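Local coordinates for protein dTDP-4-dehydrorhamnose reductase (Bacillus anthracis, PDB 3SC6) that probably catalyses the NADP(H)-dependent reduction of dTDP-4-dehydrorhamnose to dTDP-L-rhamnose, a step in rhamnose biosynthesis, at residues 107-112 against 150-155. Numbering follows the deposited sequence.
Sequences DYVFQG and IVRTSW. With NAP (NADP nicotinamide-adenine-dinucleotide phosphate), chain G.
Arg152 reaches out from its strand to meet Val109 and Phe110, two residues of the turn that leaves the neighbouring strand. Its chain runs extended from CG to NE (chi3 180°), which carries the guanidinium out to the far end of that turn. Val109 CG2 sits over one face of the group, 4.1 Å from Arg152 CZ, and the ring of Phe110 comes at it from another direction, with Phe110 CZ beside Arg152 NH1. Ring and guanidinium planes stand 83° apart, which rules out a parallel stack. The charge is satisfied beyond this pair: NH2 forms a salt bridge with Glu138, and NH1 is hydrogen-bonded to His211.

Further along, the Asp107 carboxylate lies against Ser154, its OD2 3.3 Å from Ser154 CB, a contact with the methylene rather than the hydroxyl. Asp107 OD2 also lies 4.1 Å above the plane of the Tyr108 ring, offset toward its rim. A water links the two segments, accepting a 2.7 Å hydrogen bond from Trp155 NE1 at the indole edge and making a weak one with Tyr108 OH. The turn itself is closed by Phe110 N donating to Asp107 O.

The nicotinamide of NADP lies beside Thr153 and Ser154: Thr153 O is 3.4 Å from C5N, and Ser154 CA is 4.0 Å from C4N, the carbon that carries hydride in this chemistry. Thr153, Ser154 and Trp155 line the cofactor pocket of a Rossmann fold. Thr153 OG1 is hydrogen-bonded to Val212 O, while Trp155 stacks on Trp220. The contact lies where the loop that follows strand 100-106 passes strand 148-157, its parallel neighbour in the main sheet, with helix 129-144 packed on Val109 and strand 185-190 touching Thr153, Ser154 and Trp155.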
loop_
_atom_site.group_PDB
_atom_site.type_symbol
_atom_site.label_atom_id
_atom_site.label_comp_id
_atom_site.label_asym_id
_atom_site.label_seq_id
_atom_site.Cartn_x
_atom_site.Cartn_y
_atom_site.Cartn_z
ATOM N N ASP A 107 -6.662 -3.717 1.106
ATOM C CA ASP A 107 -7.513 -4.750 1.691
ATOM C C ASP A 107 -8.962 -4.267 1.800
ATOM O O ASP A 107 -9.841 -5.033 2.193
ATOM C CB ASP A 107 -7.002 -5.176 3.072
ATOM C CG ASP A 107 -6.917 -4.023 4.053
ATOM O OD1 ASP A 107 -7.261 -4.235 5.229
ATOM O OD2 ASP A 107 -6.503 -2.912 3.663
ATOM N N TYR A 108 -9.208 -2.998 1.468
ATOM C CA TYR A 108 -10.563 -2.449 1.530
ATOM C C TYR A 108 -11.414 -2.911 0.348
ATOM O O TYR A 108 -12.534 -2.442 0.159
ATOM C CB TYR A 108 -10.571 -0.917 1.643
ATOM C CG TYR A 108 -9.967 -0.387 2.926
ATOM C CD1 TYR A 108 -10.573 -0.636 4.145
ATOM C CD2 TYR A 108 -8.825 0.395 2.914
ATOM C CE1 TYR A 108 -10.038 -0.151 5.324
ATOM C CE2 TYR A 108 -8.281 0.891 4.091
ATOM C CZ TYR A 108 -8.894 0.614 5.293
ATOM O OH TYR A 108 -8.366 1.101 6.467
ATOM N N VAL A 109 -10.871 -3.829 -0.449
ATOM C CA VAL A 109 -11.582 -4.371 -1.595
ATOM C C VAL A 109 -12.479 -5.507 -1.083
ATOM O O VAL A 109 -13.328 -6.010 -1.810
ATOM C CB VAL A 109 -10.621 -4.887 -2.693
ATOM C CG1 VAL A 109 -9.785 -3.742 -3.246
ATOM C CG2 VAL A 109 -9.732 -6.000 -2.156
ATOM N N PHE A 110 -12.260 -5.915 0.170
ATOM C CA PHE A 110 -13.047 -6.971 0.801
ATOM C C PHE A 110 -13.849 -6.366 1.950
ATOM O O PHE A 110 -13.617 -5.221 2.343
ATOM C CB PHE A 110 -12.161 -8.078 1.376
ATOM C CG PHE A 110 -11.321 -8.787 0.365
ATOM C CD1 PHE A 110 -11.848 -9.824 -0.379
ATOM C CD2 PHE A 110 -9.988 -8.467 0.205
ATOM C CE1 PHE A 110 -11.075 -10.499 -1.300
ATOM C CE2 PHE A 110 -9.206 -9.142 -0.711
ATOM C CZ PHE A 110 -9.754 -10.162 -1.465
ATOM N N GLN A 111 -14.784 -7.146 2.492
ATOM C CA GLN A 111 -15.620 -6.698 3.612
ATOM C C GLN A 111 -14.836 -6.700 4.920
ATOM O O GLN A 111 -15.228 -6.044 5.888
ATOM C CB GLN A 111 -16.865 -7.578 3.748
ATOM C CG GLN A 111 -17.832 -7.495 2.572
ATOM C CD GLN A 111 -18.442 -6.107 2.403
ATOM O OE1 GLN A 111 -18.233 -5.217 3.224
ATOM N NE2 GLN A 111 -19.219 -5.928 1.343
ATOM N N GLY A 112 -13.734 -7.448 4.941
ATOM C CA GLY A 112 -12.878 -7.548 6.118
ATOM C C GLY A 112 -13.633 -7.952 7.366
ATOM O O GLY A 112 -13.454 -7.361 8.430
ATOM N N ILE A 150 -0.678 -7.291 -9.300
ATOM C CA ILE A 150 -1.577 -6.516 -8.457
ATOM C C ILE A 150 -1.136 -6.861 -7.045
ATOM O O ILE A 150 -1.306 -7.993 -6.603
ATOM C CB ILE A 150 -3.058 -6.854 -8.684
ATOM C CG1 ILE A 150 -3.454 -6.522 -10.123
ATOM C CG2 ILE A 150 -3.927 -6.054 -7.748
ATOM C CD1 ILE A 150 -4.905 -6.791 -10.438
ATOM N N VAL A 151 -0.534 -5.895 -6.357
ATOM C CA VAL A 151 -0.056 -6.115 -4.999
ATOM C C VAL A 151 -0.890 -5.395 -3.935
ATOM O O VAL A 151 -0.759 -4.191 -3.731
ATOM C CB VAL A 151 1.430 -5.690 -4.857
ATOM C CG1 VAL A 151 1.905 -5.877 -3.427
ATOM C CG2 VAL A 151 2.310 -6.486 -5.820
ATOM N N ARG A 152 -1.747 -6.151 -3.259
ATOM C CA ARG A 152 -2.598 -5.611 -2.209
ATOM C C ARG A 152 -1.829 -5.625 -0.901
ATOM O O ARG A 152 -1.225 -6.640 -0.545
ATOM C CB ARG A 152 -3.847 -6.468 -2.072
ATOM C CG ARG A 152 -4.724 -6.453 -3.289
ATOM C CD ARG A 152 -5.801 -7.493 -3.204
ATOM N NE ARG A 152 -6.652 -7.472 -4.384
ATOM C CZ ARG A 152 -7.569 -8.391 -4.659
ATOM N NH1 ARG A 152 -7.704 -9.453 -3.875
ATOM N NH2 ARG A 152 -8.305 -8.287 -5.756
ATOM N N THR A 153 -1.845 -4.498 -0.197
ATOM C CA THR A 153 -1.157 -4.376 1.077
ATOM C C THR A 153 -2.130 -3.705 2.045
ATOM O O THR A 153 -3.271 -3.433 1.669
ATOM C CB THR A 153 0.122 -3.550 0.956
ATOM O OG1 THR A 153 0.839 -3.586 2.195
ATOM C CG2 THR A 153 -0.200 -2.112 0.562
ATOM N N SER A 154 -1.692 -3.430 3.276
ATOM C CA SER A 154 -2.566 -2.794 4.272
ATOM C C SER A 154 -1.815 -2.237 5.475
ATOM O O SER A 154 -0.751 -2.752 5.831
ATOM C CB SER A 154 -3.556 -3.828 4.797
ATOM O OG SER A 154 -2.866 -4.904 5.417
ATOM N N TRP A 155 -2.363 -1.189 6.106
ATOM C CA TRP A 155 -1.716 -0.605 7.286
ATOM C C TRP A 155 -0.255 -0.344 6.984
ATOM O O TRP A 155 0.636 -0.701 7.751
ATOM C CB TRP A 155 -1.885 -1.598 8.434
ATOM C CG TRP A 155 -3.299 -1.699 8.937
ATOM C CD1 TRP A 155 -4.427 -1.895 8.194
ATOM C CD2 TRP A 155 -3.700 -1.874 10.304
ATOM N NE1 TRP A 155 -5.520 -2.018 9.011
ATOM C CE2 TRP A 155 -5.099 -2.035 10.312
ATOM C CE3 TRP A 155 -3.016 -1.857 11.522
ATOM C CZ2 TRP A 155 -5.826 -2.181 11.488
ATOM C CZ3 TRP A 155 -3.741 -1.997 12.689
ATOM C CH2 TRP A 155 -5.133 -2.159 12.664
HETATM P PA NAP G . 0.347 8.433 -0.407
HETATM O O1A NAP G . -0.935 9.230 -0.425
HETATM O O2A NAP G . 1.528 8.950 0.386
HETATM O O5B NAP G . 0.835 8.186 -1.920
HETATM C C5B NAP G . 0.016 8.500 -3.043
HETATM C C4B NAP G . 0.718 9.559 -3.885
HETATM O O4B NAP G . 0.033 9.721 -5.137
HETATM C C3B NAP G . 0.736 10.923 -3.195
HETATM O O3B NAP G . 2.067 11.425 -3.055
HETATM C C2B NAP G . -0.066 11.821 -4.109
HETATM O O2B NAP G . 0.453 13.149 -4.150
HETATM C C1B NAP G . 0.040 11.112 -5.453
HETATM N N9A NAP G . -1.013 11.552 -6.409
HETATM C C8A NAP G . -2.226 12.060 -6.122
HETATM N N7A NAP G . -2.856 12.359 -7.281
HETATM C C5A NAP G . -2.023 12.044 -8.291
HETATM C C6A NAP G . -2.108 12.131 -9.767
HETATM N N6A NAP G . -3.222 12.617 -10.369
HETATM N N1A NAP G . -1.050 11.707 -10.496
HETATM C C2A NAP G . 0.052 11.224 -9.890
HETATM N N3A NAP G . 0.149 11.140 -8.547
HETATM C C4A NAP G . -0.864 11.541 -7.736
HETATM O O3 NAP G . 0.007 6.930 0.077
HETATM P PN NAP G . 1.026 5.685 -0.121
HETATM O O1N NAP G . 0.830 4.744 1.045
HETATM O O2N NAP G . 2.403 6.186 -0.477
HETATM O O5D NAP G . 0.441 4.966 -1.431
HETATM C C5D NAP G . 0.926 3.685 -1.835
HETATM C C4D NAP G . -0.217 2.822 -2.368
HETATM O O4D NAP G . -0.602 1.849 -1.385
HETATM C C3D NAP G . -1.465 3.629 -2.713
HETATM O O3D NAP G . -1.862 3.370 -4.063
HETATM C C2D NAP G . -2.531 3.155 -1.748
HETATM O O2D NAP G . -3.796 3.076 -2.406
HETATM C C1D NAP G . -2.031 1.793 -1.279
HETATM N N1N NAP G . -2.437 1.456 0.094
HETATM C C2N NAP G . -2.064 2.240 1.120
HETATM C C3N NAP G . -2.438 1.932 2.427
HETATM C C7N NAP G . -2.007 2.832 3.554
HETATM O O7N NAP G . -1.398 3.859 3.290
HETATM N N7N NAP G . -2.285 2.506 4.815
HETATM C C4N NAP G . -3.201 0.791 2.661
HETATM C C5N NAP G . -3.568 -0.005 1.588
HETATM C C6N NAP G . -3.168 0.350 0.305
HETATM P P2B NAP G . -0.312 14.355 -3.400
HETATM O O1X NAP G . 0.688 15.483 -3.467
HETATM O O2X NAP G . -1.561 14.584 -4.216
HETATM O O3X NAP G . -0.573 13.828 -2.010
HETATM O O HOH W 1 -7.706 -1.631 7.547
#